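Local coordinates for protein 2-hydroxyisobutanoyl-CoA mutase large subunit (Aquincola tertiaricarbonis, PDB 4R3U) that catalyses, together with its small cobalamin-binding subunit, the isomerization of 2-hydroxyisobutanoyl-CoA and (S)-3-hydroxybutanoyl-CoA, at residues D29-E34 / V57-T62; G380-F385 / E390-M395; E438-E441 / G445-K448. One frame throughout, in Å; residues are numbered along the deposited sequence.

Contact 1: D29-E34 / V57-T62; sequences DWEANE and VQRTYT
Glu31, of helix 17-32, and Arg59, in the irregular loop after strand 56-57, mark the nearest backbones, yet their CA atoms are 9.9 Å apart, so side chains must bridge the gap. Trp30 does most of this. With CG anti to the backbone N (chi1 169°) its indole reaches across, and the outer carbon CH2 meets Arg59 CD at 3.6 Å. The same corner of the ring lies 3.9 Å from Thr60 CG2. Arg59 runs extended to CD and bends only at chi3 (-60°); what meets the indole is its CG-CD part, approaching obliquely, with the guanidinium plane turned 68° from the ring. The contact belongs to an N-terminal arm, with its centre 38 Å from the chain centre, that lies against a second copy of the large subunit: Trp30 NE1 bonds to Pro77 O and Thr60 OG1 to Ile413 O of that subunit. The charge of Arg59 is paired through NH2 with Glu44, whereas Glu31 OE2 stays 4.8 Å from Arg59 NH1, so these opposite charges are near but not in contact, and any attraction is probably modest. Within the loop, a nearly straight bond (3.0 Å) from Gln58 N ties the Tyr61 OH to the backbone.

Contact 2: G380-F385 / E390-M395; sequences GYDEAF and EDAMKM. With 5AD (5'-deoxyadenosine), chain G.
A water bridges the two segments between Tyr381 and Ala392: it accepts from Tyr381 N at 3.0 Å and donates to Ala392 O at 2.7 Å. The backbones are close here, the CA atoms of Gly380 and Ala392 being 4.7 Å apart. Residues 380-383 form a type I beta turn that brings three side chains to bear on the contact or the ligand. Tyr381 lays one face of its ring over Ala392, whose CA sits 4.1 Å from the ring centroid, 29° off the normal, as a CH-pi contact; CE2 of the ring also touches Met395 CB. Asp382 CG lies between its backbone N and carbonyl carbon (chi1 56°), which sets OD1 3.3 Å from Ala392 CB, while OD2 accepts from Thr389 N. Met393 starts off facing away, but bends at chi2 and chi3 return CE to 3.5 Å from Gly380 N. Glu383 turns instead to 5'-deoxyadenosine, OE2 accepting from O2' at 3.1 Å and more weakly from O3'; its backbone O bonds to cobalamin. The turn lies in the loop that runs from strand 375-377 of the TIM barrel to helix 390-405, which packs through Met393 on helix 107-119 and through Met395 on helix 357-370.

Contact 3: E438-E441 / G445-K448; sequences EEVE and GTIK
This is a short connection between consecutive helices, in which Val440, in the last turn of helix 420-442, meets Gly445 and Thr446 at the start of helix 446-451. The evidence is chiefly one backbone bond: Gly445 N donates to Val440 O at 2.8 Å with an N-H...O angle of 156°. It spans five residues, one more than an alpha-helical bond, a six-to-one pattern common at helix C-termini. Glu441 O is farther from Gly445 N, at 3.9 Å. Gly445 occupies the N-cap position of the next helix with a positive phi of 95°, a conformation in which its lack of a side chain avoids a collision with the preceding carbonyl oxygen. Beside the bond, Val440 places CG1 anti to its backbone N (chi1 170°), and this methyl touches Thr446 OG1 at 3.8 Å and Thr446 N at 3.9 Å. Thr446 OG1 itself makes weak hydrogen bonds with Thr277 OG1 and with Ala273 O. Around the connection, Val440 packs on Trp454 and Phe455 of helix 454-472, while Thr446 lies against Asn274 of helix 264-283 and Met217 of helix 213-219.

How the contacts relate
The three contacts follow one another along the chain and are spatially separate. Contact 2 is the one at the active site, holding residues that touch 5'-deoxyadenosine and cobalamin, with Met393 about 10 Å, side chain to side chain, from Asp128, inferred to matter for stereospecificity. Contact 1 lies 43 Å from it between centres, although the Arg59 side chain is about 9 Å from a bound acyl-CoA, which need not be the one in the pocket of contact 2. Both contacts touch the second large subunit; contact 3 touches no other protein chain. Contact 3 is 39 Å from contact 2 between centres, on the opposite side of the chain's centre, although helices 390-405 and 420-442 are consecutive. Contacts 1 and 3 approach to about 21 Å between nearest atoms.

Contact 1: D29-E34 / V57-T62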
loop_
_atom_site.group_PDB
_atom_site.type_symbol
_atom_site.label_atom_id
_atom_site.label_comp_id
_atom_site.label_asym_id
_atom_site.label_seq_id
_atom_site.Cartn_x
_atom_site.Cartn_y
_atom_site.Cartn_z
ATOM N N ASP A 29 -5.905 -10.580 34.534
ATOM C CA ASP A 29 -4.609 -10.556 35.229
ATOM C C ASP A 29 -3.650 -9.590 34.498
ATOM O O ASP A 29 -3.120 -8.664 35.104
ATOM C CB ASP A 29 -4.007 -11.979 35.299
ATOM C CG ASP A 29 -4.434 -12.846 36.491
ATOM O OD1 ASP A 29 -4.382 -12.353 37.650
ATOM O OD2 ASP A 29 -4.824 -14.011 36.264
ATOM N N TRP A 30 -3.478 -9.790 33.185
ATOM C CA TRP A 30 -2.664 -8.991 32.252
ATOM C C TRP A 30 -3.117 -7.514 32.218
ATOM O O TRP A 30 -2.271 -6.624 32.123
ATOM C CB TRP A 30 -2.748 -9.647 30.857
ATOM C CG TRP A 30 -2.207 -8.875 29.687
ATOM C CD1 TRP A 30 -0.905 -8.811 29.279
ATOM C CD2 TRP A 30 -2.976 -8.203 28.680
ATOM N NE1 TRP A 30 -0.811 -8.097 28.105
ATOM C CE2 TRP A 30 -2.067 -7.715 27.712
ATOM C CE3 TRP A 30 -4.351 -7.974 28.495
ATOM C CZ2 TRP A 30 -2.482 -6.990 26.589
ATOM C CZ3 TRP A 30 -4.763 -7.258 27.379
ATOM C CH2 TRP A 30 -3.834 -6.774 26.441
ATOM N N GLU A 31 -4.441 -7.255 32.320
ATOM C CA GLU A 31 -4.991 -5.891 32.349
ATOM C C GLU A 31 -4.544 -5.107 33.617
ATOM O O GLU A 31 -4.415 -3.877 33.583
ATOM C CB GLU A 31 -6.534 -5.905 32.219
ATOM C CG GLU A 31 -7.074 -6.149 30.801
ATOM C CD GLU A 31 -8.528 -6.596 30.668
ATOM O OE1 GLU A 31 -9.035 -7.287 31.582
ATOM O OE2 GLU A 31 -9.153 -6.284 29.629
ATOM N N ALA A 32 -4.292 -5.837 34.718
ATOM C CA ALA A 32 -3.914 -5.273 36.015
ATOM C C ALA A 32 -2.400 -5.310 36.290
ATOM O O ALA A 32 -1.905 -4.487 37.066
ATOM C CB ALA A 32 -4.674 -5.978 37.121
ATOM N N ASN A 33 -1.674 -6.258 35.657
ATOM C CA ASN A 33 -0.239 -6.395 35.846
ATOM C C ASN A 33 0.496 -5.607 34.758
ATOM O O ASN A 33 0.747 -4.413 34.969
ATOM C CB ASN A 33 0.205 -7.886 35.964
ATOM C CG ASN A 33 -0.501 -8.713 37.054
ATOM O OD1 ASN A 33 -0.709 -8.278 38.203
ATOM N ND2 ASN A 33 -0.850 -9.957 36.731
ATOM N N GLU A 34 0.765 -6.233 33.578
ATOM C CA GLU A 34 1.499 -5.648 32.459
ATOM C C GLU A 34 0.896 -4.380 31.897
ATOM O O GLU A 34 1.632 -3.413 31.657
ATOM C CB GLU A 34 1.748 -6.682 31.342
ATOM C CG GLU A 34 2.797 -7.744 31.670
ATOM C CD GLU A 34 2.309 -8.920 32.495
ATOM O OE1 GLU A 34 1.075 -9.070 32.645
ATOM O OE2 GLU A 34 3.165 -9.669 33.025
ATOM N N VAL A 57 -13.444 -0.716 19.589
ATOM C CA VAL A 57 -12.465 -1.795 19.487
ATOM C C VAL A 57 -11.737 -2.070 20.801
ATOM O O VAL A 57 -11.487 -1.139 21.581
ATOM C CB VAL A 57 -11.499 -1.659 18.288
ATOM C CG1 VAL A 57 -12.262 -1.673 16.979
ATOM C CG2 VAL A 57 -10.618 -0.411 18.396
ATOM N N GLN A 58 -11.438 -3.363 21.062
ATOM C CA GLN A 58 -10.684 -3.770 22.253
ATOM C C GLN A 58 -9.162 -3.596 21.974
ATOM O O GLN A 58 -8.755 -3.561 20.808
ATOM C CB GLN A 58 -10.968 -5.245 22.610
ATOM C CG GLN A 58 -12.445 -5.562 22.965
ATOM C CD GLN A 58 -12.750 -7.050 23.025
ATOM O OE1 GLN A 58 -11.866 -7.900 23.080
ATOM N NE2 GLN A 58 -14.006 -7.407 23.002
ATOM N N ARG A 59 -8.330 -3.497 23.048
ATOM C CA ARG A 59 -6.876 -3.401 22.980
ATOM C C ARG A 59 -6.328 -4.578 22.174
ATOM O O ARG A 59 -5.466 -4.387 21.312
ATOM C CB ARG A 59 -6.277 -3.369 24.399
ATOM C CG ARG A 59 -4.743 -3.395 24.467
ATOM C CD ARG A 59 -4.214 -3.231 25.888
ATOM N NE ARG A 59 -4.639 -1.958 26.470
ATOM C CZ ARG A 59 -5.631 -1.813 27.348
ATOM N NH1 ARG A 59 -6.273 -2.877 27.818
ATOM N NH2 ARG A 59 -5.974 -0.606 27.774
ATOM N N THR A 60 -6.852 -5.790 22.452
ATOM C CA THR A 60 -6.523 -7.047 21.783
ATOM C C THR A 60 -7.733 -7.982 21.836
ATOM O O THR A 60 -8.603 -7.828 22.703
ATOM C CB THR A 60 -5.201 -7.655 22.328
ATOM O OG1 THR A 60 -4.455 -8.222 21.252
ATOM C CG2 THR A 60 -5.411 -8.686 23.468
ATOM N N TYR A 61 -7.783 -8.937 20.906
ATOM C CA TYR A 61 -8.835 -9.944 20.821
ATOM C C TYR A 61 -8.203 -11.345 21.013
ATOM O O TYR A 61 -7.106 -11.614 20.507
ATOM C CB TYR A 61 -9.602 -9.830 19.478
ATOM C CG TYR A 61 -10.449 -8.581 19.355
ATOM C CD1 TYR A 61 -9.869 -7.344 19.074
ATOM C CD2 TYR A 61 -11.833 -8.636 19.489
ATOM C CE1 TYR A 61 -10.641 -6.184 18.995
ATOM C CE2 TYR A 61 -12.618 -7.484 19.381
ATOM C CZ TYR A 61 -12.019 -6.260 19.128
ATOM O OH TYR A 61 -12.788 -5.125 19.048
ATOM N N THR A 62 -8.872 -12.208 21.785
ATOM C CA THR A 62 -8.430 -13.579 22.053
ATOM C C THR A 62 -9.486 -14.538 21.514
ATOM O O THR A 62 -10.509 -14.082 20.989
ATOM C CB THR A 62 -8.152 -13.787 23.544
ATOM O OG1 THR A 62 -9.375 -13.652 24.300
ATOM C CG2 THR A 62 -7.052 -12.849 24.063
#

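Contact 2: G380-F385 / E390-M395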
loop_
_atom_site.group_PDB
_atom_site.type_symbol
_atom_site.label_atom_id
_atom_site.label_comp_id
_atom_site.label_asym_id
_atom_site.label_seq_id
_atom_site.Cartn_x
_atom_site.Cartn_y
_atom_site.Cartn_z
ATOM N N GLY A 380 -7.375 6.782 -9.226
ATOM C CA GLY A 380 -6.179 7.473 -9.679
ATOM C C GLY A 380 -5.733 8.447 -8.597
ATOM O O GLY A 380 -6.561 8.904 -7.788
ATOM N N TYR A 381 -4.400 8.784 -8.581
ATOM C CA TYR A 381 -3.833 9.723 -7.623
ATOM C C TYR A 381 -4.390 11.132 -7.834
ATOM O O TYR A 381 -4.340 11.954 -6.913
ATOM C CB TYR A 381 -2.290 9.696 -7.629
ATOM C CG TYR A 381 -1.678 9.790 -9.012
ATOM C CD1 TYR A 381 -1.771 10.966 -9.768
ATOM C CD2 TYR A 381 -0.955 8.731 -9.548
ATOM C CE1 TYR A 381 -1.183 11.063 -11.035
ATOM C CE2 TYR A 381 -0.365 8.818 -10.816
ATOM C CZ TYR A 381 -0.476 9.984 -11.552
ATOM O OH TYR A 381 0.129 10.060 -12.793
ATOM N N ASP A 382 -4.976 11.385 -9.020
ATOM C CA ASP A 382 -5.581 12.650 -9.436
ATOM C C ASP A 382 -7.102 12.756 -9.133
ATOM O O ASP A 382 -7.779 13.657 -9.647
ATOM C CB ASP A 382 -5.261 12.936 -10.923
ATOM C CG ASP A 382 -5.634 11.906 -12.004
ATOM O OD1 ASP A 382 -6.222 10.850 -11.661
ATOM O OD2 ASP A 382 -5.345 12.168 -13.194
ATOM N N GLU A 383 -7.613 11.880 -8.252
ATOM C CA GLU A 383 -9.025 11.811 -7.871
ATOM C C GLU A 383 -9.665 13.146 -7.473
ATOM O O GLU A 383 -10.767 13.446 -7.914
ATOM C CB GLU A 383 -9.224 10.742 -6.775
ATOM C CG GLU A 383 -10.669 10.495 -6.366
ATOM C CD GLU A 383 -11.633 9.902 -7.373
ATOM O OE1 GLU A 383 -12.835 10.220 -7.251
ATOM O OE2 GLU A 383 -11.220 9.090 -8.233
ATOM N N ALA A 384 -8.977 13.957 -6.653
ATOM C CA ALA A 384 -9.544 15.216 -6.180
ATOM C C ALA A 384 -9.472 16.388 -7.181
ATOM O O ALA A 384 -10.036 17.453 -6.925
ATOM C CB ALA A 384 -8.940 15.583 -4.841
ATOM N N PHE A 385 -8.840 16.169 -8.339
ATOM C CA PHE A 385 -8.712 17.182 -9.386
ATOM C C PHE A 385 -9.691 16.999 -10.545
ATOM O O PHE A 385 -10.446 17.918 -10.858
ATOM C CB PHE A 385 -7.307 17.195 -9.951
ATOM C CG PHE A 385 -6.214 17.572 -8.998
ATOM C CD1 PHE A 385 -5.724 16.650 -8.079
ATOM C CD2 PHE A 385 -5.569 18.804 -9.113
ATOM C CE1 PHE A 385 -4.683 16.987 -7.222
ATOM C CE2 PHE A 385 -4.524 19.143 -8.264
ATOM C CZ PHE A 385 -4.082 18.226 -7.329
ATOM N N GLU A 390 -4.196 8.795 -18.359
ATOM C CA GLU A 390 -3.698 7.475 -18.687
ATOM C C GLU A 390 -2.701 7.012 -17.629
ATOM O O GLU A 390 -2.881 5.930 -17.094
ATOM C CB GLU A 390 -3.064 7.499 -20.068
ATOM C CG GLU A 390 -4.092 7.606 -21.171
ATOM C CD GLU A 390 -3.524 7.464 -22.564
ATOM O OE1 GLU A 390 -2.334 7.802 -22.751
ATOM O OE2 GLU A 390 -4.269 7.025 -23.470
ATOM N N ASP A 391 -1.724 7.857 -17.257
ATOM C CA ASP A 391 -0.701 7.542 -16.240
ATOM C C ASP A 391 -1.280 7.184 -14.878
ATOM O O ASP A 391 -0.796 6.268 -14.241
ATOM C CB ASP A 391 0.321 8.687 -16.086
ATOM C CG ASP A 391 1.326 8.874 -17.208
ATOM O OD1 ASP A 391 1.562 7.901 -17.972
ATOM O OD2 ASP A 391 1.935 9.976 -17.282
ATOM N N ALA A 392 -2.306 7.916 -14.440
ATOM C CA ALA A 392 -3.010 7.718 -13.183
ATOM C C ALA A 392 -3.712 6.348 -13.190
ATOM O O ALA A 392 -3.592 5.598 -12.219
ATOM C CB ALA A 392 -4.013 8.837 -12.974
ATOM N N MET A 393 -4.384 5.996 -14.300
ATOM C CA MET A 393 -5.028 4.698 -14.467
ATOM C C MET A 393 -4.037 3.581 -14.544
ATOM O O MET A 393 -4.248 2.544 -13.917
ATOM C CB MET A 393 -6.018 4.689 -15.643
ATOM C CG MET A 393 -7.313 5.459 -15.353
ATOM S SD MET A 393 -8.349 4.773 -14.007
ATOM C CE MET A 393 -7.734 5.671 -12.558
ATOM N N LYS A 394 -2.912 3.803 -15.237
ATOM C CA LYS A 394 -1.792 2.851 -15.359
ATOM C C LYS A 394 -1.271 2.507 -13.955
ATOM O O LYS A 394 -1.137 1.328 -13.635
ATOM C CB LYS A 394 -0.693 3.463 -16.210
ATOM C CG LYS A 394 0.103 2.445 -17.024
ATOM C CD LYS A 394 1.560 2.839 -17.293
ATOM C CE LYS A 394 1.845 4.217 -17.810
ATOM N NZ LYS A 394 3.303 4.420 -18.025
ATOM N N MET A 395 -1.072 3.533 -13.078
ATOM C CA MET A 395 -0.596 3.360 -11.698
ATOM C C MET A 395 -1.602 2.557 -10.866
ATOM O O MET A 395 -1.190 1.679 -10.077
ATOM C CB MET A 395 -0.269 4.703 -11.068
ATOM C CG MET A 395 0.196 4.624 -9.588
ATOM S SD MET A 395 1.717 3.686 -9.313
ATOM C CE MET A 395 2.917 4.668 -10.262
HETATM N N1 5AD G . -13.156 8.168 -15.905
HETATM C C2 5AD G . -12.596 7.487 -14.825
HETATM N N3 5AD G . -13.186 7.630 -13.543
HETATM C C4 5AD G . -14.322 8.349 -13.416
HETATM N N9 5AD G . -15.082 8.654 -12.361
HETATM C C8 5AD G . -16.145 9.325 -12.812
HETATM N N7 5AD G . -16.022 9.522 -14.114
HETATM C C5 5AD G . -14.902 8.902 -14.503
HETATM C C6 5AD G . -14.327 8.795 -15.711
HETATM N N6 5AD G . -14.944 9.431 -16.692
HETATM C "C1'" 5AD G . -15.078 8.114 -10.991
HETATM C "C2'" 5AD G . -13.927 8.503 -10.130
HETATM C "C3'" 5AD G . -14.574 8.539 -8.755
HETATM C "C4'" 5AD G . -16.050 8.199 -8.964
HETATM C "C5'" 5AD G . -16.918 9.131 -8.127
HETATM O "O4'" 5AD G . -16.254 8.571 -10.304
HETATM O "O2'" 5AD G . -12.959 7.445 -10.151
HETATM O "O3'" 5AD G . -13.926 7.577 -7.902
HETATM O O HOH W 1 -2.959 6.383 -9.741
#

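Contact 3: E438-E441 / G445-K448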
loop_
_atom_site.group_PDB
_atom_site.type_symbol
_atom_site.label_atom_id
_atom_site.label_comp_id
_atom_site.label_asym_id
_atom_site.label_seq_id
_atom_site.Cartn_x
_atom_site.Cartn_y
_atom_site.Cartn_z
ATOM N N GLU A 438 -34.234 -4.970 10.524
ATOM C CA GLU A 438 -35.404 -5.212 11.354
ATOM C C GLU A 438 -36.175 -3.902 11.569
ATOM O O GLU A 438 -37.400 -3.910 11.474
ATOM C CB GLU A 438 -34.963 -5.808 12.688
ATOM C CG GLU A 438 -35.905 -6.863 13.218
ATOM C CD GLU A 438 -35.567 -7.315 14.623
ATOM O OE1 GLU A 438 -34.378 -7.617 14.890
ATOM O OE2 GLU A 438 -36.499 -7.366 15.462
ATOM N N GLU A 439 -35.462 -2.784 11.842
ATOM C CA GLU A 439 -36.045 -1.456 12.057
ATOM C C GLU A 439 -36.693 -0.943 10.788
ATOM O O GLU A 439 -37.791 -0.403 10.844
ATOM C CB GLU A 439 -34.991 -0.467 12.546
ATOM C CG GLU A 439 -35.568 0.712 13.310
ATOM C CD GLU A 439 -34.548 1.773 13.693
ATOM O OE1 GLU A 439 -33.476 1.414 14.236
ATOM O OE2 GLU A 439 -34.834 2.972 13.476
ATOM N N VAL A 440 -36.038 -1.150 9.641
ATOM C CA VAL A 440 -36.540 -0.767 8.319
ATOM C C VAL A 440 -37.921 -1.420 8.079
ATOM O O VAL A 440 -38.884 -0.737 7.697
ATOM C CB VAL A 440 -35.497 -1.096 7.214
ATOM C CG1 VAL A 440 -36.083 -0.939 5.818
ATOM C CG2 VAL A 440 -34.243 -0.231 7.366
ATOM N N GLU A 441 -38.021 -2.723 8.386
ATOM C CA GLU A 441 -39.249 -3.488 8.246
ATOM C C GLU A 441 -40.326 -2.970 9.228
ATOM O O GLU A 441 -41.456 -2.708 8.808
ATOM C CB GLU A 441 -38.940 -4.969 8.455
ATOM C CG GLU A 441 -40.076 -5.901 8.100
ATOM C CD GLU A 441 -39.756 -7.357 8.364
ATOM O OE1 GLU A 441 -38.850 -7.888 7.684
ATOM O OE2 GLU A 441 -40.430 -7.976 9.220
ATOM N N GLY A 445 -40.840 -0.462 5.702
ATOM C CA GLY A 445 -40.157 -0.781 4.455
ATOM C C GLY A 445 -39.292 0.324 3.891
ATOM O O GLY A 445 -39.357 1.478 4.323
ATOM N N THR A 446 -38.504 -0.049 2.885
ATOM C CA THR A 446 -37.514 0.769 2.208
ATOM C C THR A 446 -38.134 1.967 1.553
ATOM O O THR A 446 -37.753 3.082 1.890
ATOM C CB THR A 446 -36.676 -0.117 1.275
ATOM O OG1 THR A 446 -35.998 -1.100 2.047
ATOM C CG2 THR A 446 -35.701 0.644 0.457
ATOM N N ILE A 447 -39.081 1.744 0.623
ATOM C CA ILE A 447 -39.766 2.791 -0.145
ATOM C C ILE A 447 -40.370 3.875 0.722
ATOM O O ILE A 447 -40.087 5.050 0.479
ATOM C CB ILE A 447 -40.675 2.244 -1.278
ATOM C CG1 ILE A 447 -39.804 1.451 -2.284
ATOM C CG2 ILE A 447 -41.428 3.389 -1.983
ATOM C CD1 ILE A 447 -40.514 0.808 -3.373
ATOM N N LYS A 448 -41.094 3.490 1.786
ATOM C CA LYS A 448 -41.699 4.440 2.732
ATOM C C LYS A 448 -40.652 5.295 3.452
ATOM O O LYS A 448 -40.829 6.508 3.556
ATOM C CB LYS A 448 -42.620 3.734 3.752
ATOM C CG LYS A 448 -43.769 2.927 3.131
ATOM C CD LYS A 448 -44.781 3.689 2.202
ATOM C CE LYS A 448 -44.653 3.385 0.700
ATOM N NZ LYS A 448 -44.513 1.926 0.353
#